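Local coordinates for protein lovastatin nonaketide synthase, polyketide synthase component (PDB 7CPX) that builds dihydromonacolin L, the polyketide precursor of lovastatin, from nine malonyl-CoA units through repeated condensation, methylation, reduction and dehydration, at residues 9-20 and 246-257; 1131-1141 and 1169-1179. The protein carries 2 engineered substitutions. All coordinates share one frame; numbering follows the deposited sequence.

Overall arrangement
Both contacts are buried, but they lie in different catalytic domains, with nearest atoms about 36 Å apart, and share no helix or strand. Interaction 1, in the ketosynthase, joins two antiparallel neighbours of one sheet: backbone hydrogen bonds set its register, and mostly small or branched side chains face helices on both sides, with a few polar ones on the side of helix 97-113. Interaction 2, in the dehydratase, sets a loop against a helix, so side chains do most of the work: an amide, a carboxylate, an imidazole and aromatic rings. Its polar character goes with its place, since 1169-1179 carries a predicted catalytic aspartate, whereas 9-20 and 246-257 belong to the sheet framework.

Interaction 1 (9-20 and 246-257); sequences EPIVVVGSGCRF and EAVCSVVLKTLS
Val13 meets two side chains of the partner strand. Its chi1 of -179° turns CG1 away from the backbone N and onto Val251 CG1 (3.5 Å), while CG2 reaches Leu253 CD2 at 3.4 Å. Beta-branched valines suit an extended strand packed beneath helices. At one end, Ala247 CB makes a CH-pi contact over the Phe20 ring, 3.7 Å from its centroid; alanine suits the place because its single methyl lets the ring approach the strand. Cys249 CB comes to the ring edge, 3.7 Å from Phe20 CE1. At the other end Pro10 CG touches Leu256 CD2 at 3.8 Å, and Leu256 N donates to Pro10 O. Between these ends strands 11-19 and 247-255 run antiparallel inside the large mixed sheet of the thiolase-type ketosynthase fold. Arg19 N bonds to Val248 O and Val248 N to Arg19 O. Val14 and Gly15 together stand opposite Val252, a classic beta bulge, and Val14 CG2 packs on Val252 CG1 at 3.5 Å. Further out, Leu253 and Ile11 rest on helix 183-196, and Phe20 and Cys249 on helix 369-386. Beyond the other face lies helix 97-113, where Arg19 forms salt bridges with Glu104 and Glu108 and Ser250 OG bonds to Thr105.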
# COMPACT_ATOMS: atom_id res chain seq x y z
N GLU A 9 -51.92 15.54 29.09
CA GLU A 9 -52.05 16.80 28.39
C GLU A 9 -51.56 16.65 26.95
O GLU A 9 -50.42 16.20 26.73
CB GLU A 9 -51.26 17.90 29.10
CG GLU A 9 -51.39 19.26 28.44
CD GLU A 9 -50.98 20.40 29.36
OE1 GLU A 9 -50.49 20.11 30.48
OE2 GLU A 9 -51.16 21.57 28.98
N PRO A 10 -52.37 16.99 25.95
CA PRO A 10 -51.96 16.76 24.56
C PRO A 10 -50.85 17.69 24.12
O PRO A 10 -51.03 18.91 24.04
CB PRO A 10 -53.25 17.02 23.77
CG PRO A 10 -53.99 17.99 24.60
CD PRO A 10 -53.70 17.62 26.03
N ILE A 11 -49.67 17.12 23.84
CA ILE A 11 -48.60 17.93 23.30
C ILE A 11 -49.03 18.46 21.94
O ILE A 11 -49.98 17.96 21.33
CB ILE A 11 -47.30 17.11 23.21
CG1 ILE A 11 -46.94 16.56 24.59
CG2 ILE A 11 -46.17 17.94 22.67
CD1 ILE A 11 -46.85 17.61 25.68
N VAL A 12 -48.33 19.49 21.47
CA VAL A 12 -48.74 20.16 20.24
C VAL A 12 -47.50 20.48 19.41
O VAL A 12 -46.53 21.03 19.92
CB VAL A 12 -49.55 21.43 20.55
CG1 VAL A 12 -48.65 22.55 20.99
CG2 VAL A 12 -50.36 21.84 19.35
N VAL A 13 -47.55 20.12 18.13
CA VAL A 13 -46.55 20.54 17.15
C VAL A 13 -46.93 21.95 16.70
O VAL A 13 -47.93 22.13 15.99
CB VAL A 13 -46.47 19.59 15.96
CG1 VAL A 13 -45.41 20.06 14.99
CG2 VAL A 13 -46.19 18.17 16.42
N VAL A 14 -46.13 22.93 17.10
CA VAL A 14 -46.36 24.32 16.73
C VAL A 14 -45.57 24.74 15.50
O VAL A 14 -45.96 25.71 14.83
CB VAL A 14 -46.02 25.26 17.90
CG1 VAL A 14 -46.90 24.97 19.09
CG2 VAL A 14 -44.55 25.12 18.29
N GLY A 15 -44.48 24.06 15.20
CA GLY A 15 -43.67 24.41 14.05
C GLY A 15 -42.72 23.28 13.72
O GLY A 15 -42.46 22.40 14.54
N SER A 16 -42.20 23.33 12.50
CA SER A 16 -41.31 22.28 12.03
C SER A 16 -40.31 22.84 11.03
O SER A 16 -40.58 23.83 10.35
CB SER A 16 -42.10 21.13 11.39
OG SER A 16 -42.89 21.60 10.31
N GLY A 17 -39.16 22.20 10.98
CA GLY A 17 -38.15 22.52 9.99
C GLY A 17 -37.63 21.24 9.37
O GLY A 17 -37.26 20.30 10.07
N CYS A 18 -37.61 21.22 8.04
CA CYS A 18 -37.40 19.98 7.31
C CYS A 18 -36.32 20.15 6.26
O CYS A 18 -36.32 21.14 5.52
CB CYS A 18 -38.70 19.51 6.65
SG CYS A 18 -39.95 18.94 7.81
N ARG A 19 -35.41 19.19 6.20
CA ARG A 19 -34.48 19.00 5.09
C ARG A 19 -34.74 17.58 4.62
O ARG A 19 -34.16 16.63 5.14
CB ARG A 19 -33.04 19.20 5.50
CG ARG A 19 -32.72 20.60 5.98
CD ARG A 19 -32.81 21.61 4.86
NE ARG A 19 -32.37 22.93 5.31
CZ ARG A 19 -31.10 23.30 5.37
NH1 ARG A 19 -30.12 22.49 5.00
NH2 ARG A 19 -30.80 24.52 5.82
N PHE A 20 -35.65 17.44 3.66
CA PHE A 20 -36.08 16.15 3.17
C PHE A 20 -35.76 16.01 1.69
O PHE A 20 -35.65 17.01 0.97
CB PHE A 20 -37.59 15.96 3.39
CG PHE A 20 -37.94 15.39 4.73
CD1 PHE A 20 -37.79 16.15 5.87
CD2 PHE A 20 -38.41 14.10 4.84
CE1 PHE A 20 -38.12 15.64 7.11
CE2 PHE A 20 -38.74 13.58 6.07
CZ PHE A 20 -38.59 14.34 7.21
N GLU A 246 -32.12 10.34 3.09
CA GLU A 246 -31.50 11.42 3.84
C GLU A 246 -32.58 12.41 4.27
O GLU A 246 -33.26 13.00 3.42
CB GLU A 246 -30.45 12.14 3.00
CG GLU A 246 -29.19 11.35 2.76
CD GLU A 246 -28.06 12.24 2.29
OE1 GLU A 246 -28.35 13.32 1.74
OE2 GLU A 246 -26.88 11.87 2.49
N ALA A 247 -32.73 12.59 5.57
CA ALA A 247 -33.71 13.54 6.08
C ALA A 247 -33.27 14.04 7.44
O ALA A 247 -32.76 13.27 8.26
CB ALA A 247 -35.10 12.90 6.17
N VAL A 248 -33.46 15.33 7.66
CA VAL A 248 -33.24 15.97 8.95
C VAL A 248 -34.50 16.74 9.29
O VAL A 248 -34.84 17.72 8.61
CB VAL A 248 -32.01 16.89 8.94
CG1 VAL A 248 -31.80 17.49 10.32
CG2 VAL A 248 -30.79 16.13 8.48
N CYS A 249 -35.19 16.31 10.34
CA CYS A 249 -36.45 16.92 10.74
C CYS A 249 -36.30 17.50 12.14
O CYS A 249 -35.55 16.97 12.96
CB CYS A 249 -37.59 15.89 10.72
SG CYS A 249 -39.21 16.59 11.10
N SER A 250 -37.01 18.59 12.39
CA SER A 250 -37.10 19.17 13.72
C SER A 250 -38.54 19.61 13.94
O SER A 250 -39.15 20.21 13.06
CB SER A 250 -36.15 20.37 13.88
OG SER A 250 -34.81 19.99 13.63
N VAL A 251 -39.08 19.29 15.11
CA VAL A 251 -40.47 19.57 15.44
C VAL A 251 -40.50 20.22 16.81
O VAL A 251 -40.04 19.63 17.79
CB VAL A 251 -41.32 18.29 15.41
CG1 VAL A 251 -42.55 18.44 16.27
CG2 VAL A 251 -41.70 17.94 13.98
N VAL A 252 -41.05 21.43 16.88
CA VAL A 252 -41.20 22.12 18.15
C VAL A 252 -42.47 21.61 18.81
O VAL A 252 -43.57 21.72 18.26
CB VAL A 252 -41.26 23.64 17.95
CG1 VAL A 252 -41.24 24.35 19.29
CG2 VAL A 252 -40.09 24.10 17.09
N LEU A 253 -42.33 21.05 20.01
CA LEU A 253 -43.42 20.44 20.75
C LEU A 253 -43.66 21.23 22.03
O LEU A 253 -42.71 21.67 22.69
CB LEU A 253 -43.10 18.99 21.10
CG LEU A 253 -42.88 18.04 19.92
CD1 LEU A 253 -42.50 16.67 20.41
CD2 LEU A 253 -44.13 17.97 19.09
N LYS A 254 -44.93 21.41 22.37
CA LYS A 254 -45.31 22.10 23.59
C LYS A 254 -46.62 21.52 24.08
O LYS A 254 -47.36 20.88 23.33
CB LYS A 254 -45.46 23.61 23.36
CG LYS A 254 -44.27 24.25 22.68
CD LYS A 254 -44.48 25.73 22.45
CE LYS A 254 -44.54 26.50 23.76
NZ LYS A 254 -44.53 27.97 23.56
N THR A 255 -46.89 21.73 25.37
CA THR A 255 -48.20 21.38 25.89
C THR A 255 -49.23 22.31 25.28
O THR A 255 -48.99 23.51 25.14
CB THR A 255 -48.22 21.47 27.42
OG1 THR A 255 -48.35 22.84 27.82
CG2 THR A 255 -46.95 20.89 28.01
N LEU A 256 -50.38 21.75 24.91
CA LEU A 256 -51.38 22.54 24.20
C LEU A 256 -51.68 23.84 24.94
O LEU A 256 -51.74 24.91 24.33
CB LEU A 256 -52.66 21.72 24.03
CG LEU A 256 -53.80 22.36 23.24
CD1 LEU A 256 -53.32 22.82 21.88
CD2 LEU A 256 -54.95 21.39 23.09
N SER A 257 -51.83 23.77 26.26
CA SER A 257 -52.05 24.98 27.05
C SER A 257 -50.86 25.92 26.94
O SER A 257 -51.03 27.13 26.82
CB SER A 257 -52.31 24.61 28.51
OG SER A 257 -51.21 23.91 29.06

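Interaction 2 (1131-1141 and 1169-1179); sequences YSKDFRRLHNM and HPASLDVAFQT
Two hydrogen bonds join 1131-1141 to 1169-1179: Gln1178 to Phe1135, and His1169 to Asp1134. Gln1178 NE2 donates a hydrogen bond to Phe1135 O, 3.2 Å away, meeting a lone pair in the carbonyl plane, and another to Asp1174 OD2 at 3.3 Å on the anti side of the carboxylate. Its CG, anti to the carbonyl carbon (chi1 -64°), starts an extended chain that carries the amide there. An amide suits this place because its nitrogen can bridge two acceptors while OE1 accepts from Tyr1121. Asp1174 is the predicted proton donor of the dehydratase, so Gln1178 looks like a second-shell residue that orients its carboxylate. Just before the helix, His1169 NE2 donates to Asp1134 OD2 from above the carboxylate plane (3.1 Å), with ring and carboxylate at right angles.

Among the flat groups, the Gln1178 amide lies over one face of the Tyr1131 ring, the planes 36° apart. Ala1171 CA sits over a face of Phe1135, 3.8 Å from the ring centroid, and Asp1174 OD2 comes to that ring's edge, 3.5 Å from CD2. Both rings also meet His985, the predicted proton acceptor.

Among the apolar contacts, Leu1138 CB meets Val1175 CG1 at 3.5 Å. In this C-terminal hotdog fold, Leu1138 and Met1141 continue onto helix 1117-1126 and strand 1222-1230, while Leu1173 and Phe1177 of helix 1170-1184 pack against helix 995-1012 of the N-terminal hotdog.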
# COMPACT_ATOMS: atom_id res chain seq x y z
N TYR A 1131 -10.21 -30.10 -11.26
CA TYR A 1131 -10.76 -29.01 -12.05
C TYR A 1131 -12.23 -29.27 -12.36
O TYR A 1131 -12.65 -30.42 -12.53
CB TYR A 1131 -9.98 -28.85 -13.36
CG TYR A 1131 -8.55 -28.39 -13.17
CD1 TYR A 1131 -8.26 -27.19 -12.55
CD2 TYR A 1131 -7.49 -29.15 -13.64
CE1 TYR A 1131 -6.96 -26.77 -12.38
CE2 TYR A 1131 -6.19 -28.73 -13.48
CZ TYR A 1131 -5.93 -27.54 -12.85
OH TYR A 1131 -4.63 -27.11 -12.69
N SER A 1132 -13.01 -28.19 -12.44
CA SER A 1132 -14.44 -28.31 -12.65
C SER A 1132 -14.94 -27.12 -13.45
O SER A 1132 -14.28 -26.09 -13.55
CB SER A 1132 -15.19 -28.41 -11.31
OG SER A 1132 -14.76 -29.53 -10.57
N LYS A 1133 -16.15 -27.29 -14.00
CA LYS A 1133 -16.85 -26.27 -14.77
C LYS A 1133 -15.90 -25.45 -15.66
O LYS A 1133 -15.36 -25.98 -16.63
CB LYS A 1133 -17.66 -25.36 -13.84
CG LYS A 1133 -16.96 -24.92 -12.55
CD LYS A 1133 -17.92 -24.24 -11.59
CE LYS A 1133 -18.47 -22.93 -12.14
NZ LYS A 1133 -19.56 -22.39 -11.28
N ASP A 1134 -15.70 -24.17 -15.34
CA ASP A 1134 -14.98 -23.29 -16.25
C ASP A 1134 -13.54 -23.76 -16.47
O ASP A 1134 -12.95 -23.45 -17.51
CB ASP A 1134 -14.99 -21.86 -15.71
CG ASP A 1134 -16.38 -21.28 -15.63
OD1 ASP A 1134 -17.34 -21.98 -16.00
OD2 ASP A 1134 -16.52 -20.11 -15.20
N PHE A 1135 -12.97 -24.48 -15.51
CA PHE A 1135 -11.60 -24.94 -15.63
C PHE A 1135 -11.48 -26.27 -16.36
O PHE A 1135 -10.37 -26.75 -16.58
CB PHE A 1135 -10.97 -25.05 -14.24
CG PHE A 1135 -10.75 -23.71 -13.58
CD1 PHE A 1135 -11.80 -23.05 -12.97
CD2 PHE A 1135 -9.50 -23.12 -13.60
CE1 PHE A 1135 -11.60 -21.82 -12.38
CE2 PHE A 1135 -9.30 -21.89 -13.00
CZ PHE A 1135 -10.35 -21.24 -12.40
N ARG A 1136 -12.61 -26.87 -16.75
CA ARG A 1136 -12.63 -27.98 -17.70
C ARG A 1136 -12.94 -27.50 -19.11
O ARG A 1136 -13.38 -28.29 -19.95
CB ARG A 1136 -13.65 -29.03 -17.27
CG ARG A 1136 -13.31 -29.76 -15.98
CD ARG A 1136 -14.39 -30.76 -15.63
NE ARG A 1136 -14.53 -31.80 -16.65
CZ ARG A 1136 -14.08 -33.04 -16.53
NH1 ARG A 1136 -13.47 -33.46 -15.44
NH2 ARG A 1136 -14.24 -33.88 -17.55
N ARG A 1137 -12.70 -26.22 -19.39
CA ARG A 1137 -13.06 -25.59 -20.66
C ARG A 1137 -12.10 -25.95 -21.79
O ARG A 1137 -12.16 -25.32 -22.85
CB ARG A 1137 -13.10 -24.07 -20.48
CG ARG A 1137 -14.41 -23.55 -19.91
CD ARG A 1137 -15.49 -23.47 -20.97
NE ARG A 1137 -16.67 -22.75 -20.51
CZ ARG A 1137 -17.62 -22.29 -21.30
NH1 ARG A 1137 -17.57 -22.46 -22.61
NH2 ARG A 1137 -18.66 -21.65 -20.77
N LEU A 1138 -11.23 -26.94 -21.60
CA LEU A 1138 -10.35 -27.38 -22.67
C LEU A 1138 -11.15 -28.13 -23.72
O LEU A 1138 -11.41 -29.33 -23.57
CB LEU A 1138 -9.23 -28.26 -22.10
CG LEU A 1138 -8.15 -28.72 -23.08
CD1 LEU A 1138 -7.44 -27.54 -23.70
CD2 LEU A 1138 -7.15 -29.61 -22.35
N HIS A 1139 -11.55 -27.43 -24.78
CA HIS A 1139 -12.45 -28.03 -25.76
C HIS A 1139 -11.86 -29.31 -26.34
O HIS A 1139 -12.52 -30.36 -26.35
CB HIS A 1139 -12.75 -27.03 -26.87
CG HIS A 1139 -13.43 -27.64 -28.06
ND1 HIS A 1139 -14.65 -28.29 -27.97
CD2 HIS A 1139 -13.07 -27.70 -29.36
CE1 HIS A 1139 -15.00 -28.72 -29.17
NE2 HIS A 1139 -14.06 -28.38 -30.03
N ASN A 1140 -10.63 -29.25 -26.83
CA ASN A 1140 -9.97 -30.42 -27.39
C ASN A 1140 -8.47 -30.24 -27.28
O ASN A 1140 -7.95 -29.12 -27.37
CB ASN A 1140 -10.37 -30.64 -28.85
CG ASN A 1140 -9.72 -29.64 -29.78
OD1 ASN A 1140 -9.49 -28.49 -29.42
ND2 ASN A 1140 -9.41 -30.07 -31.00
N MET A 1141 -7.77 -31.36 -27.11
CA MET A 1141 -6.32 -31.34 -27.01
C MET A 1141 -5.76 -32.60 -27.67
O MET A 1141 -6.44 -33.62 -27.79
CB MET A 1141 -5.85 -31.24 -25.56
CG MET A 1141 -4.34 -31.14 -25.40
SD MET A 1141 -3.82 -30.70 -23.73
CE MET A 1141 -4.45 -32.10 -22.81
N HIS A 1169 -10.18 -14.69 -18.64
CA HIS A 1169 -10.87 -15.45 -17.61
C HIS A 1169 -9.86 -16.42 -17.01
O HIS A 1169 -9.35 -17.29 -17.72
CB HIS A 1169 -12.05 -16.20 -18.20
CG HIS A 1169 -12.94 -16.85 -17.19
ND1 HIS A 1169 -12.52 -17.15 -15.91
CD2 HIS A 1169 -14.23 -17.27 -17.27
CE1 HIS A 1169 -13.51 -17.73 -15.25
NE2 HIS A 1169 -14.56 -17.81 -16.05
N PRO A 1170 -9.52 -16.30 -15.72
CA PRO A 1170 -8.49 -17.16 -15.15
C PRO A 1170 -8.70 -18.64 -15.45
O PRO A 1170 -7.75 -19.42 -15.44
CB PRO A 1170 -8.59 -16.88 -13.65
CG PRO A 1170 -9.04 -15.47 -13.58
CD PRO A 1170 -9.99 -15.29 -14.74
N ALA A 1171 -9.95 -19.02 -15.73
CA ALA A 1171 -10.22 -20.38 -16.16
C ALA A 1171 -9.52 -20.70 -17.48
O ALA A 1171 -8.91 -21.76 -17.63
CB ALA A 1171 -11.72 -20.60 -16.29
N SER A 1172 -9.59 -19.78 -18.44
CA SER A 1172 -8.95 -20.02 -19.74
C SER A 1172 -7.44 -20.12 -19.60
O SER A 1172 -6.81 -21.00 -20.19
CB SER A 1172 -9.33 -18.92 -20.72
OG SER A 1172 -8.88 -17.65 -20.27
N LEU A 1173 -6.84 -19.22 -18.82
CA LEU A 1173 -5.39 -19.25 -18.65
C LEU A 1173 -4.96 -20.49 -17.87
O LEU A 1173 -3.91 -21.09 -18.16
CB LEU A 1173 -4.92 -17.98 -17.95
CG LEU A 1173 -3.44 -17.89 -17.59
CD1 LEU A 1173 -2.59 -17.96 -18.84
CD2 LEU A 1173 -3.16 -16.61 -16.83
N ASP A 1174 -5.75 -20.90 -16.88
CA ASP A 1174 -5.44 -22.12 -16.16
C ASP A 1174 -5.57 -23.35 -17.05
O ASP A 1174 -4.80 -24.30 -16.91
CB ASP A 1174 -6.34 -22.26 -14.93
CG ASP A 1174 -5.74 -23.16 -13.87
OD1 ASP A 1174 -4.82 -22.70 -13.16
OD2 ASP A 1174 -6.19 -24.31 -13.74
N VAL A 1175 -6.53 -23.34 -17.98
CA VAL A 1175 -6.62 -24.41 -18.96
C VAL A 1175 -5.39 -24.41 -19.86
O VAL A 1175 -4.85 -25.47 -20.20
CB VAL A 1175 -7.92 -24.28 -19.77
CG1 VAL A 1175 -7.88 -25.18 -20.99
CG2 VAL A 1175 -9.11 -24.62 -18.90
N ALA A 1176 -4.95 -23.22 -20.27
CA ALA A 1176 -3.71 -23.13 -21.04
C ALA A 1176 -2.56 -23.76 -20.28
O ALA A 1176 -1.73 -24.46 -20.86
CB ALA A 1176 -3.41 -21.67 -21.37
N PHE A 1177 -2.49 -23.50 -18.97
CA PHE A 1177 -1.47 -24.15 -18.15
C PHE A 1177 -1.65 -25.66 -18.14
O PHE A 1177 -0.67 -26.41 -18.24
CB PHE A 1177 -1.51 -23.60 -16.72
CG PHE A 1177 -1.19 -22.14 -16.62
CD1 PHE A 1177 -0.64 -21.45 -17.68
CD2 PHE A 1177 -1.44 -21.45 -15.44
CE1 PHE A 1177 -0.34 -20.11 -17.58
CE2 PHE A 1177 -1.14 -20.11 -15.33
CZ PHE A 1177 -0.59 -19.44 -16.41
N GLN A 1178 -2.89 -26.12 -18.01
CA GLN A 1178 -3.17 -27.55 -18.07
C GLN A 1178 -2.67 -28.16 -19.37
O GLN A 1178 -2.37 -29.35 -19.43
CB GLN A 1178 -4.66 -27.81 -17.92
CG GLN A 1178 -5.26 -27.39 -16.60
CD GLN A 1178 -6.77 -27.28 -16.66
OE1 GLN A 1178 -7.39 -27.69 -17.64
NE2 GLN A 1178 -7.36 -26.70 -15.62
N THR A 1179 -2.61 -27.35 -20.43
CA THR A 1179 -2.06 -27.85 -21.69
C THR A 1179 -0.61 -28.29 -21.52
O THR A 1179 -0.17 -29.25 -22.16
CB THR A 1179 -2.15 -26.77 -22.77
OG1 THR A 1179 -1.32 -25.66 -22.42
CG2 THR A 1179 -3.58 -26.30 -22.95